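Local coordinates for iron-chelator utilization protein (Thermobifida fusca TM51, PDB 4YHB), which binds FAD and probably uses it to reduce ferric siderophores taken up by the cell, releasing iron for use, at residues S17-V23 against P122-V128; D88-R92 against T102-V106; D148-A154 against G254-R258. One frame throughout, in Å; residues are numbered along the deposited sequence.

Contact 1: residues S17-V23 against P122-V128; sequences SRLLEVV and PGDRLGV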
loop_
_atom_site.group_PDB
_atom_site.type_symbol
_atom_site.label_atom_id
_atom_site.label_comp_id
_atom_site.label_asym_id
_atom_site.label_seq_id
_atom_site.Cartn_x
_atom_site.Cartn_y
_atom_site.Cartn_z
ATOM N N SER A 17 -17.520 -9.437 5.402
ATOM C CA SER A 17 -17.615 -8.099 5.951
ATOM C C SER A 17 -17.172 -8.151 7.400
ATOM O O SER A 17 -17.786 -8.830 8.213
ATOM C CB SER A 17 -19.045 -7.565 5.825
ATOM O OG SER A 17 -19.184 -6.286 6.417
ATOM N N ARG A 18 -16.091 -7.453 7.718
ATOM C CA ARG A 18 -15.596 -7.422 9.082
ATOM C C ARG A 18 -15.745 -6.030 9.668
ATOM O O ARG A 18 -15.551 -5.023 8.974
ATOM C CB ARG A 18 -14.127 -7.874 9.139
ATOM C CG ARG A 18 -13.891 -9.299 8.668
ATOM C CD ARG A 18 -12.424 -9.719 8.802
ATOM N NE ARG A 18 -12.302 -11.175 8.762
ATOM C CZ ARG A 18 -12.267 -11.888 7.638
ATOM N NH1 ARG A 18 -12.341 -11.275 6.464
ATOM N NH2 ARG A 18 -12.169 -13.212 7.683
ATOM N N LEU A 19 -16.098 -5.967 10.944
ATOM C CA LEU A 19 -16.066 -4.702 11.666
ATOM C C LEU A 19 -14.932 -4.754 12.678
ATOM O O LEU A 19 -14.965 -5.559 13.605
ATOM C CB LEU A 19 -17.402 -4.425 12.359
ATOM C CG LEU A 19 -17.485 -3.096 13.122
ATOM C CD1 LEU A 19 -17.313 -1.911 12.185
ATOM C CD2 LEU A 19 -18.796 -2.988 13.901
ATOM N N LEU A 20 -13.917 -3.909 12.496
ATOM C CA LEU A 20 -12.761 -3.949 13.381
ATOM C C LEU A 20 -12.608 -2.639 14.128
ATOM O O LEU A 20 -13.122 -1.609 13.712
ATOM C CB LEU A 20 -11.483 -4.257 12.597
ATOM C CG LEU A 20 -11.435 -5.592 11.862
ATOM C CD1 LEU A 20 -10.071 -5.768 11.236
ATOM C CD2 LEU A 20 -11.733 -6.754 12.832
ATOM N N GLU A 21 -11.879 -2.693 15.237
ATOM C CA GLU A 21 -11.765 -1.558 16.147
ATOM C C GLU A 21 -10.305 -1.214 16.352
ATOM O O GLU A 21 -9.472 -2.109 16.466
ATOM C CB GLU A 21 -12.435 -1.894 17.487
ATOM C CG GLU A 21 -12.355 -0.810 18.542
ATOM C CD GLU A 21 -13.124 -1.199 19.802
ATOM O OE1 GLU A 21 -14.061 -2.021 19.695
ATOM O OE2 GLU A 21 -12.789 -0.684 20.887
ATOM N N VAL A 22 -9.999 0.082 16.377
ATOM C CA VAL A 22 -8.631 0.528 16.620
ATOM C C VAL A 22 -8.199 0.142 18.040
ATOM O O VAL A 22 -8.850 0.489 19.023
ATOM C CB VAL A 22 -8.491 2.044 16.435
ATOM C CG1 VAL A 22 -7.060 2.483 16.724
ATOM C CG2 VAL A 22 -8.916 2.468 15.024
ATOM N N VAL A 23 -7.099 -0.584 18.147
ATOM C CA VAL A 23 -6.558 -0.920 19.460
ATOM C C VAL A 23 -5.295 -0.106 19.782
ATOM O O VAL A 23 -5.139 0.386 20.905
ATOM C CB VAL A 23 -6.244 -2.411 19.546
ATOM C CG1 VAL A 23 -5.730 -2.756 20.927
ATOM C CG2 VAL A 23 -7.517 -3.229 19.215
ATOM N N PRO A 122 -7.831 4.801 19.687
ATOM C CA PRO A 122 -8.426 3.538 20.138
ATOM C C PRO A 122 -9.936 3.673 20.329
ATOM O O PRO A 122 -10.397 4.693 20.838
ATOM C CB PRO A 122 -7.714 3.272 21.468
ATOM C CG PRO A 122 -6.389 3.922 21.296
ATOM C CD PRO A 122 -6.697 5.199 20.548
ATOM N N GLY A 123 -10.694 2.687 19.866
ATOM C CA GLY A 123 -12.142 2.753 19.954
ATOM C C GLY A 123 -12.837 3.143 18.658
ATOM O O GLY A 123 -14.013 2.843 18.497
ATOM N N ASP A 124 -12.140 3.831 17.752
ATOM C CA ASP A 124 -12.673 4.068 16.403
ATOM C C ASP A 124 -12.889 2.734 15.721
ATOM O O ASP A 124 -12.104 1.818 15.917
ATOM C CB ASP A 124 -11.725 4.909 15.542
ATOM C CG ASP A 124 -11.617 6.347 16.009
ATOM O OD1 ASP A 124 -12.486 6.794 16.782
ATOM O OD2 ASP A 124 -10.666 7.038 15.574
ATOM N N ARG A 125 -13.931 2.625 14.908
ATOM C CA ARG A 125 -14.168 1.377 14.193
ATOM C C ARG A 125 -14.229 1.599 12.685
ATOM O O ARG A 125 -14.634 2.666 12.218
ATOM C CB ARG A 125 -15.454 0.712 14.714
ATOM C CG ARG A 125 -15.379 0.409 16.216
ATOM C CD ARG A 125 -16.674 -0.156 16.814
ATOM N NE ARG A 125 -16.518 -0.395 18.256
ATOM C CZ ARG A 125 -16.959 0.422 19.212
ATOM N NH1 ARG A 125 -17.619 1.532 18.905
ATOM N NH2 ARG A 125 -16.761 0.112 20.489
ATOM N N LEU A 126 -13.814 0.584 11.930
ATOM C CA LEU A 126 -13.862 0.625 10.479
ATOM C C LEU A 126 -14.417 -0.675 9.935
ATOM O O LEU A 126 -14.133 -1.750 10.469
ATOM C CB LEU A 126 -12.467 0.861 9.890
ATOM C CG LEU A 126 -11.792 2.200 10.185
ATOM C CD1 LEU A 126 -10.381 2.214 9.572
ATOM C CD2 LEU A 126 -12.645 3.338 9.643
ATOM N N GLY A 127 -15.190 -0.576 8.863
ATOM C CA GLY A 127 -15.536 -1.753 8.085
ATOM C C GLY A 127 -14.296 -2.189 7.320
ATOM O O GLY A 127 -13.549 -1.357 6.792
ATOM N N VAL A 128 -14.055 -3.493 7.274
ATOM C CA VAL A 128 -12.885 -4.017 6.582
ATOM C C VAL A 128 -13.311 -5.088 5.592
ATOM O O VAL A 128 -13.838 -6.149 5.983
ATOM C CB VAL A 128 -11.850 -4.589 7.571
ATOM C CG1 VAL A 128 -10.643 -5.126 6.815
ATOM C CG2 VAL A 128 -11.424 -3.502 8.580
HETATM O O HOH W 1 -12.329 -8.604 5.556
#
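The guanidinium of Arg-125 meets Glu-21 across the strand pair: one face lies over the carbonyl oxygen of Gly-123, and near its plane at the edge NE meets Glu-21 OE1 at 3.3 Å. The salt bridge is bent (142° at the hydrogen), OE1 is met from above the carboxylate plane, and the two planes stand 80° apart. Both side chains leave the same sheet face and run alongside each other; Glu-21 CG, anti to its own N (chi1 178°), brings the extended chain beside Arg-125. At the other end, the guanidinium edge of Arg-18 gives NH1 to a water, 2.8 Å away, that lies within hydrogen-bonding distance of Val-128 O, while NH2 reaches Ala-43 O. Between them the backbones pair antiparallel, Leu-20 N to Leu-126 O at 3.0 Å and Val-22 N to Asp-124 O at 2.8 Å. On the face of Arg-18, Leu-20, Leu-126 and Val-128, the side chains of Leu-20 and Val-128 cross at about a right angle, CD1 to CG2 3.7 Å. These two strands close the six-stranded barrel, joining its first strand to its last. Leu-20, Leu-126 and Val-128 thus fill the buried face; the Glu-21/Arg-125 pair shares the other with Leu-19.

Contact 2: residues D88-R92 against T102-V106; sequences DYTVR and TIDFV. With FAD (flavin-adenine dinucleotide), chain C.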
loop_
_atom_site.group_PDB
_atom_site.type_symbol
_atom_site.label_atom_id
_atom_site.label_comp_id
_atom_site.label_asym_id
_atom_site.label_seq_id
_atom_site.Cartn_x
_atom_site.Cartn_y
_atom_site.Cartn_z
ATOM N N ASP A 88 -8.850 1.852 -0.677
ATOM C CA ASP A 88 -7.848 0.786 -0.621
ATOM C C ASP A 88 -6.698 1.147 0.310
ATOM O O ASP A 88 -6.109 2.219 0.167
ATOM C CB ASP A 88 -7.252 0.529 -2.006
ATOM C CG ASP A 88 -8.150 -0.289 -2.891
ATOM O OD1 ASP A 88 -9.350 -0.438 -2.575
ATOM O OD2 ASP A 88 -7.655 -0.772 -3.928
ATOM N N TYR A 89 -6.356 0.240 1.221
ATOM C CA TYR A 89 -5.176 0.387 2.071
ATOM C C TYR A 89 -4.455 -0.954 2.168
ATOM O O TYR A 89 -5.077 -2.021 2.197
ATOM C CB TYR A 89 -5.549 0.900 3.483
ATOM C CG TYR A 89 -5.854 2.380 3.515
ATOM C CD1 TYR A 89 -7.149 2.840 3.332
ATOM C CD2 TYR A 89 -4.831 3.322 3.684
ATOM C CE1 TYR A 89 -7.438 4.190 3.337
ATOM C CE2 TYR A 89 -5.106 4.694 3.687
ATOM C CZ TYR A 89 -6.420 5.116 3.509
ATOM O OH TYR A 89 -6.740 6.451 3.503
ATOM N N THR A 90 -3.135 -0.889 2.245
ATOM C CA THR A 90 -2.303 -2.080 2.323
ATOM C C THR A 90 -2.358 -2.762 3.692
ATOM O O THR A 90 -2.459 -2.099 4.727
ATOM C CB THR A 90 -0.838 -1.726 1.993
ATOM O OG1 THR A 90 -0.775 -1.192 0.662
ATOM C CG2 THR A 90 0.086 -2.958 2.104
ATOM N N VAL A 91 -2.305 -4.096 3.684
ATOM C CA VAL A 91 -2.012 -4.854 4.891
ATOM C C VAL A 91 -0.535 -4.672 5.213
ATOM O O VAL A 91 0.306 -5.377 4.665
ATOM C CB VAL A 91 -2.346 -6.360 4.716
ATOM C CG1 VAL A 91 -2.000 -7.141 5.992
ATOM C CG2 VAL A 91 -3.803 -6.520 4.361
ATOM N N ARG A 92 -0.218 -3.703 6.068
ATOM C CA ARG A 92 1.173 -3.441 6.441
ATOM C C ARG A 92 1.773 -4.623 7.193
ATOM O O ARG A 92 2.908 -5.004 6.950
ATOM C CB ARG A 92 1.279 -2.172 7.296
ATOM C CG ARG A 92 2.720 -1.810 7.712
ATOM C CD ARG A 92 3.636 -1.581 6.508
ATOM N NE ARG A 92 5.029 -1.370 6.924
ATOM C CZ ARG A 92 5.855 -2.362 7.245
ATOM N NH1 ARG A 92 5.422 -3.613 7.218
ATOM N NH2 ARG A 92 7.098 -2.105 7.616
ATOM N N THR A 102 -2.462 -4.510 10.944
ATOM C CA THR A 102 -1.776 -3.221 10.952
ATOM C C THR A 102 -1.900 -2.509 9.602
ATOM O O THR A 102 -1.653 -3.099 8.541
ATOM C CB THR A 102 -0.286 -3.372 11.300
ATOM O OG1 THR A 102 -0.167 -3.983 12.585
ATOM C CG2 THR A 102 0.405 -2.004 11.333
ATOM N N ILE A 103 -2.303 -1.246 9.658
ATOM C CA ILE A 103 -2.441 -0.410 8.474
ATOM C C ILE A 103 -1.674 0.890 8.655
ATOM O O ILE A 103 -1.834 1.572 9.679
ATOM C CB ILE A 103 -3.907 -0.040 8.187
ATOM C CG1 ILE A 103 -4.823 -1.266 8.248
ATOM C CG2 ILE A 103 -4.013 0.750 6.857
ATOM C CD1 ILE A 103 -4.896 -2.064 7.004
ATOM N N ASP A 104 -0.864 1.240 7.658
ATOM C CA ASP A 104 -0.183 2.533 7.638
ATOM C C ASP A 104 -0.951 3.545 6.781
ATOM O O ASP A 104 -1.113 3.340 5.571
ATOM C CB ASP A 104 1.245 2.372 7.088
ATOM C CG ASP A 104 2.204 1.801 8.105
ATOM O OD1 ASP A 104 1.760 1.505 9.225
ATOM O OD2 ASP A 104 3.409 1.654 7.792
ATOM N N PHE A 105 -1.404 4.636 7.397
ATOM C CA PHE A 105 -2.168 5.677 6.703
ATOM C C PHE A 105 -1.311 6.908 6.419
ATOM O O PHE A 105 -0.675 7.437 7.336
ATOM C CB PHE A 105 -3.356 6.172 7.533
ATOM C CG PHE A 105 -4.428 5.157 7.780
ATOM C CD1 PHE A 105 -4.266 4.179 8.740
ATOM C CD2 PHE A 105 -5.641 5.246 7.104
ATOM C CE1 PHE A 105 -5.293 3.253 8.994
ATOM C CE2 PHE A 105 -6.666 4.329 7.345
ATOM C CZ PHE A 105 -6.492 3.334 8.291
ATOM N N VAL A 106 -1.345 7.405 5.186
ATOM C CA VAL A 106 -0.834 8.754 4.946
ATOM C C VAL A 106 -1.806 9.739 5.575
ATOM O O VAL A 106 -3.014 9.642 5.370
ATOM C CB VAL A 106 -0.684 9.097 3.458
ATOM C CG1 VAL A 106 -0.299 10.602 3.294
ATOM C CG2 VAL A 106 0.355 8.210 2.804
HETATM P PA FAD C . -9.770 10.509 -1.750
HETATM O O1A FAD C . -11.239 10.851 -1.465
HETATM O O2A FAD C . -9.632 9.157 -2.547
HETATM O O5B FAD C . -9.184 11.638 -2.738
HETATM C C5B FAD C . -9.466 12.973 -2.523
HETATM C C4B FAD C . -8.336 13.835 -3.120
HETATM O O4B FAD C . -7.133 13.688 -2.415
HETATM C C3B FAD C . -8.044 13.509 -4.523
HETATM O O3B FAD C . -7.785 14.718 -5.159
HETATM C C2B FAD C . -6.866 12.709 -4.464
HETATM O O2B FAD C . -6.005 12.854 -5.587
HETATM C C1B FAD C . -6.155 13.225 -3.285
HETATM N N9A FAD C . -5.339 12.250 -2.573
HETATM C C8A FAD C . -5.645 10.957 -2.329
HETATM N N7A FAD C . -4.645 10.403 -1.630
HETATM C C5A FAD C . -3.719 11.361 -1.395
HETATM C C6A FAD C . -2.490 11.385 -0.734
HETATM N N6A FAD C . -2.002 10.209 -0.105
HETATM N N1A FAD C . -1.783 12.527 -0.688
HETATM C C2A FAD C . -2.245 13.651 -1.277
HETATM N N3A FAD C . -3.418 13.663 -1.917
HETATM C C4A FAD C . -4.155 12.533 -1.999
HETATM N N1 FAD C . -2.636 4.791 1.001
HETATM C C2 FAD C . -2.093 4.831 2.219
HETATM O O2 FAD C . -2.003 5.896 2.811
HETATM N N3 FAD C . -1.655 3.659 2.773
HETATM C C4 FAD C . -1.759 2.479 2.124
HETATM O O4 FAD C . -1.357 1.465 2.678
HETATM C C4X FAD C . -2.313 2.410 0.846
HETATM N N5 FAD C . -2.438 1.233 0.131
HETATM C C5X FAD C . -3.006 1.243 -1.098
HETATM C C6 FAD C . -3.143 0.053 -1.820
HETATM C C7 FAD C . -3.665 0.048 -2.954
HETATM C C7M FAD C . -3.757 -1.323 -3.649
HETATM C C8 FAD C . -4.122 1.023 -3.572
HETATM C C8M FAD C . -4.728 0.966 -4.946
HETATM C C9 FAD C . -4.069 2.268 -3.004
HETATM C C9A FAD C . -3.475 2.549 -1.625
HETATM N N10 FAD C . -3.332 3.664 -0.926
HETATM C C10 FAD C . -2.761 3.636 0.298
HETATM C "C1'" FAD C . -3.792 4.949 -1.499
HETATM C "C2'" FAD C . -5.162 5.336 -1.037
HETATM O "O2'" FAD C . -6.067 4.382 -1.431
HETATM C "C3'" FAD C . -5.502 6.739 -1.653
HETATM O "O3'" FAD C . -4.494 7.615 -1.258
HETATM C "C4'" FAD C . -6.890 7.248 -1.369
HETATM O "O4'" FAD C . -7.241 8.181 -2.300
HETATM C "C5'" FAD C . -7.027 7.915 0.010
HETATM O "O5'" FAD C . -8.364 8.069 0.418
HETATM P P FAD C . -8.840 9.547 0.714
HETATM O O1P FAD C . -10.331 9.344 1.065
HETATM O O2P FAD C . -7.776 10.105 1.698
HETATM O O3P FAD C . -8.985 10.692 -0.366
HETATM O O HOH W 2 -4.767 8.325 3.542
HETATM O O HOH W 3 -0.730 0.106 5.111
HETATM O O HOH W 4 6.103 1.348 6.155
#
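Tyr-89 and Phe-105 form the dense part of this contact, where two strands of a hairpin diverge around the flavin. Phe-105 comes over one face of the tyrosine ring, CD2 to Tyr-89 CE2 at 3.5 Å, with the ring planes 43° apart. Tyr-89 CB also rests on Ile-103 CG2, and the edge of its ring turns to FAD N3. With CG beside the backbone N (chi1 -77°), Tyr-89 reaches into the gap between the strands, and its OH shares a water with Val-106 O. Along the same edge of the flavin, FAD N3 donates to Asp-104 O at 2.9 Å, Val-106 N to FAD O2 at 2.9 Å, and Thr-90 N to FAD O4 at 3.0 Å.

The watery part is looser. One water accepts from Asp-104 N and lies within hydrogen-bonding distance of Thr-90 O and FAD O4, filling the place of direct strand pairing. Farther out, Arg-92 N makes a weak bond to Thr-102 O, and its chain, bent at chi2 (59°), lays CG and CD against Asp-104 OD2. Arg-92 NE and Asp-104 OD2 form a long salt bridge (3.5 Å), linked also by a second water; Glu-160 is the stronger partner of Arg-92, and Arg-34 that of Asp-104. Backbone groups therefore read the pyrimidine edge of the flavin, and donors at O2 and O4 would be expected to favour negative charge on the reduced ring.

Contact 3: residues D148-A154 against G254-R258; sequences DETALPA and GYWRR. With FAD (flavin-adenine dinucleotide), chain C.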
loop_
_atom_site.group_PDB
_atom_site.type_symbol
_atom_site.label_atom_id
_atom_site.label_comp_id
_atom_site.label_asym_id
_atom_site.label_seq_id
_atom_site.Cartn_x
_atom_site.Cartn_y
_atom_site.Cartn_z
ATOM N N ASP A 148 6.070 6.151 -3.655
ATOM C CA ASP A 148 5.814 7.362 -2.877
ATOM C C ASP A 148 5.132 6.903 -1.583
ATOM O O ASP A 148 5.052 5.696 -1.342
ATOM C CB ASP A 148 4.997 8.392 -3.688
ATOM C CG ASP A 148 3.503 8.041 -3.837
ATOM O OD1 ASP A 148 3.025 6.955 -3.421
ATOM O OD2 ASP A 148 2.793 8.900 -4.400
ATOM N N GLU A 149 4.638 7.818 -0.749
ATOM C CA GLU A 149 4.206 7.406 0.592
ATOM C C GLU A 149 2.985 6.457 0.606
ATOM O O GLU A 149 2.812 5.694 1.554
ATOM C CB GLU A 149 3.921 8.637 1.471
ATOM C CG GLU A 149 2.985 9.678 0.846
ATOM C CD GLU A 149 3.745 10.811 0.144
ATOM O OE1 GLU A 149 4.678 10.516 -0.625
ATOM O OE2 GLU A 149 3.407 11.998 0.371
ATOM N N THR A 150 2.155 6.480 -0.429
ATOM C CA THR A 150 0.980 5.587 -0.453
ATOM C C THR A 150 1.368 4.138 -0.699
ATOM O O THR A 150 0.653 3.212 -0.290
ATOM C CB THR A 150 -0.043 5.974 -1.539
ATOM O OG1 THR A 150 0.554 5.851 -2.841
ATOM C CG2 THR A 150 -0.552 7.390 -1.330
ATOM N N ALA A 151 2.504 3.953 -1.369
ATOM C CA ALA A 151 2.994 2.635 -1.715
ATOM C C ALA A 151 4.147 2.190 -0.824
ATOM O O ALA A 151 4.597 1.053 -0.914
ATOM C CB ALA A 151 3.406 2.605 -3.170
ATOM N N LEU A 152 4.596 3.068 0.067
ATOM C CA LEU A 152 5.666 2.719 1.003
ATOM C C LEU A 152 5.301 1.556 1.937
ATOM O O LEU A 152 6.162 0.715 2.219
ATOM C CB LEU A 152 6.085 3.956 1.823
ATOM C CG LEU A 152 7.160 3.768 2.902
ATOM C CD1 LEU A 152 8.412 3.087 2.334
ATOM C CD2 LEU A 152 7.529 5.104 3.560
ATOM N N PRO A 153 4.041 1.489 2.420
ATOM C CA PRO A 153 3.724 0.329 3.275
ATOM C C PRO A 153 3.967 -1.024 2.614
ATOM O O PRO A 153 4.561 -1.914 3.244
ATOM C CB PRO A 153 2.232 0.515 3.576
ATOM C CG PRO A 153 2.055 2.021 3.560
ATOM C CD PRO A 153 2.950 2.486 2.432
ATOM N N ALA A 154 3.498 -1.185 1.378
ATOM C CA ALA A 154 3.713 -2.423 0.649
ATOM C C ALA A 154 5.204 -2.643 0.388
ATOM O O ALA A 154 5.703 -3.741 0.599
ATOM C CB ALA A 154 2.933 -2.417 -0.665
ATOM N N GLY A 254 -0.621 2.032 -10.055
ATOM C CA GLY A 254 -1.060 3.345 -9.625
ATOM C C GLY A 254 -2.009 3.255 -8.442
ATOM O O GLY A 254 -3.117 2.732 -8.577
ATOM N N TYR A 255 -1.592 3.798 -7.295
ATOM C CA TYR A 255 -2.360 3.698 -6.049
ATOM C C TYR A 255 -3.334 4.861 -5.837
ATOM O O TYR A 255 -4.321 4.758 -5.110
ATOM C CB TYR A 255 -1.399 3.602 -4.856
ATOM C CG TYR A 255 -0.925 2.189 -4.574
ATOM C CD1 TYR A 255 -1.099 1.172 -5.511
ATOM C CD2 TYR A 255 -0.346 1.859 -3.356
ATOM C CE1 TYR A 255 -0.684 -0.128 -5.250
ATOM C CE2 TYR A 255 0.077 0.553 -3.088
ATOM C CZ TYR A 255 -0.089 -0.425 -4.039
ATOM O OH TYR A 255 0.320 -1.712 -3.776
ATOM N N TRP A 256 -3.044 5.972 -6.491
ATOM C CA TRP A 256 -3.873 7.147 -6.408
ATOM C C TRP A 256 -3.526 8.059 -7.575
ATOM O O TRP A 256 -2.562 7.812 -8.296
ATOM C CB TRP A 256 -3.658 7.876 -5.080
ATOM C CG TRP A 256 -2.328 8.602 -4.974
ATOM C CD1 TRP A 256 -1.093 8.043 -4.815
ATOM C CD2 TRP A 256 -2.129 10.019 -4.998
ATOM N NE1 TRP A 256 -0.125 9.032 -4.740
ATOM C CE2 TRP A 256 -0.741 10.251 -4.845
ATOM C CE3 TRP A 256 -2.989 11.114 -5.124
ATOM C CZ2 TRP A 256 -0.201 11.533 -4.819
ATOM C CZ3 TRP A 256 -2.447 12.392 -5.092
ATOM C CH2 TRP A 256 -1.067 12.587 -4.949
ATOM N N ARG A 257 -4.325 9.099 -7.758
ATOM C CA ARG A 257 -4.107 10.051 -8.844
ATOM C C ARG A 257 -4.625 11.416 -8.421
ATOM O O ARG A 257 -5.748 11.517 -7.919
ATOM C CB ARG A 257 -4.813 9.569 -10.126
ATOM C CG ARG A 257 -4.521 10.443 -11.347
ATOM C CD ARG A 257 -5.059 9.816 -12.626
ATOM N NE ARG A 257 -4.704 10.627 -13.787
ATOM C CZ ARG A 257 -5.509 10.835 -14.821
ATOM N NH1 ARG A 257 -6.721 10.293 -14.832
ATOM N NH2 ARG A 257 -5.104 11.584 -15.838
ATOM N N ARG A 258 -3.817 12.463 -8.614
ATOM C CA ARG A 258 -4.232 13.825 -8.285
ATOM C C ARG A 258 -5.521 14.189 -8.997
ATOM O O ARG A 258 -5.667 13.928 -10.193
ATOM C CB ARG A 258 -3.147 14.848 -8.671
ATOM C CG ARG A 258 -1.868 14.743 -7.879
ATOM C CD ARG A 258 -0.831 15.759 -8.373
ATOM N NE ARG A 258 -1.390 17.102 -8.468
ATOM C CZ ARG A 258 -1.620 17.730 -9.619
ATOM N NH1 ARG A 258 -1.324 17.137 -10.770
ATOM N NH2 ARG A 258 -2.137 18.955 -9.619
HETATM P PA FAD C . -9.770 10.509 -1.750
HETATM O O1A FAD C . -11.239 10.851 -1.465
HETATM O O2A FAD C . -9.632 9.157 -2.547
HETATM O O5B FAD C . -9.184 11.638 -2.738
HETATM C C5B FAD C . -9.466 12.973 -2.523
HETATM C C4B FAD C . -8.336 13.835 -3.120
HETATM O O4B FAD C . -7.133 13.688 -2.415
HETATM C C3B FAD C . -8.044 13.509 -4.523
HETATM O O3B FAD C . -7.785 14.718 -5.159
HETATM C C2B FAD C . -6.866 12.709 -4.464
HETATM O O2B FAD C . -6.005 12.854 -5.587
HETATM C C1B FAD C . -6.155 13.225 -3.285
HETATM N N9A FAD C . -5.339 12.250 -2.573
HETATM C C8A FAD C . -5.645 10.957 -2.329
HETATM N N7A FAD C . -4.645 10.403 -1.630
HETATM C C5A FAD C . -3.719 11.361 -1.395
HETATM C C6A FAD C . -2.490 11.385 -0.734
HETATM N N6A FAD C . -2.002 10.209 -0.105
HETATM N N1A FAD C . -1.783 12.527 -0.688
HETATM C C2A FAD C . -2.245 13.651 -1.277
HETATM N N3A FAD C . -3.418 13.663 -1.917
HETATM C C4A FAD C . -4.155 12.533 -1.999
HETATM N N1 FAD C . -2.636 4.791 1.001
HETATM C C2 FAD C . -2.093 4.831 2.219
HETATM O O2 FAD C . -2.003 5.896 2.811
HETATM N N3 FAD C . -1.655 3.659 2.773
HETATM C C4 FAD C . -1.759 2.479 2.124
HETATM O O4 FAD C . -1.357 1.465 2.678
HETATM C C4X FAD C . -2.313 2.410 0.846
HETATM N N5 FAD C . -2.438 1.233 0.131
HETATM C C5X FAD C . -3.006 1.243 -1.098
HETATM C C6 FAD C . -3.143 0.053 -1.820
HETATM C C7 FAD C . -3.665 0.048 -2.954
HETATM C C7M FAD C . -3.757 -1.323 -3.649
HETATM C C8 FAD C . -4.122 1.023 -3.572
HETATM C C8M FAD C . -4.728 0.966 -4.946
HETATM C C9 FAD C . -4.069 2.268 -3.004
HETATM C C9A FAD C . -3.475 2.549 -1.625
HETATM N N10 FAD C . -3.332 3.664 -0.926
HETATM C C10 FAD C . -2.761 3.636 0.298
HETATM C "C1'" FAD C . -3.792 4.949 -1.499
HETATM C "C2'" FAD C . -5.162 5.336 -1.037
HETATM O "O2'" FAD C . -6.067 4.382 -1.431
HETATM C "C3'" FAD C . -5.502 6.739 -1.653
HETATM O "O3'" FAD C . -4.494 7.615 -1.258
HETATM C "C4'" FAD C . -6.890 7.248 -1.369
HETATM O "O4'" FAD C . -7.241 8.181 -2.300
HETATM C "C5'" FAD C . -7.027 7.915 0.010
HETATM O "O5'" FAD C . -8.364 8.069 0.418
HETATM P P FAD C . -8.840 9.547 0.714
HETATM O O1P FAD C . -10.331 9.344 1.065
HETATM O O2P FAD C . -7.776 10.105 1.698
HETATM O O3P FAD C . -8.985 10.692 -0.366
#
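Trp-256 points the edge of its indole at Asp-148: NE1 donates to OD2 at 2.9 Å, nearly straight at 171°, along the syn lone pair and in the ring plane. Carboxylate and indole are nearly coplanar, 24° apart. The other carboxylate oxygen, OD1, accepts Thr-150 OG1 at 2.8 Å on its syn side and Thr-150 N from above the plane, which makes an Asx turn. Thr-150 lies crosswise to the indole, its OG1 3.4 Å from Trp-256 CD1, and slides past Tyr-255 in the opposite sense, with its carbonyl O at the edge of the phenol ring. Ala-151 CB touches Tyr-255 CD2 at 3.8 Å. Tyr-255 lies with one face over the flavin, C7 3.5 Å above the ring plane, and Trp-256 turns one face to the adenine, FAD C5A lying toward the rim. With the indole replaced by an alanine, Asp-148 OD2 would probably lose its donor and the adenine the flat ring against its face. Trp-224 of strand 221-226 also touches Tyr-255. The loop after strand 142-147 and the end of strand 250-256 thus meet at the C-terminal end of the parallel strands, which in ferredoxin-reductase-like folds faces the flavin held by the barrel.

How the contacts relate
Along the chain, contact 2 falls between the two halves of contact 1, and contact 3 follows both. Contacts 1 and 2 belong to the six-stranded antiparallel barrel; their centres are 13 Å apart and they meet where Leu-126 CD1 packs on Phe-105 CZ. Contact 3 lies in the parallel-sheet part of the chain, between the loop after strand 142-147 and the end of strand 250-256, its centre 10 Å from contact 2 and 23 Å from contact 1. Contacts 2 and 3 touch through Pro-153 and Glu-149, against Arg-92, Asp-104 and Val-106, and both hold the FAD. The cofactor therefore lies between the barrel and the parallel-sheet region, while contact 1 closes the barrel at a distance from it.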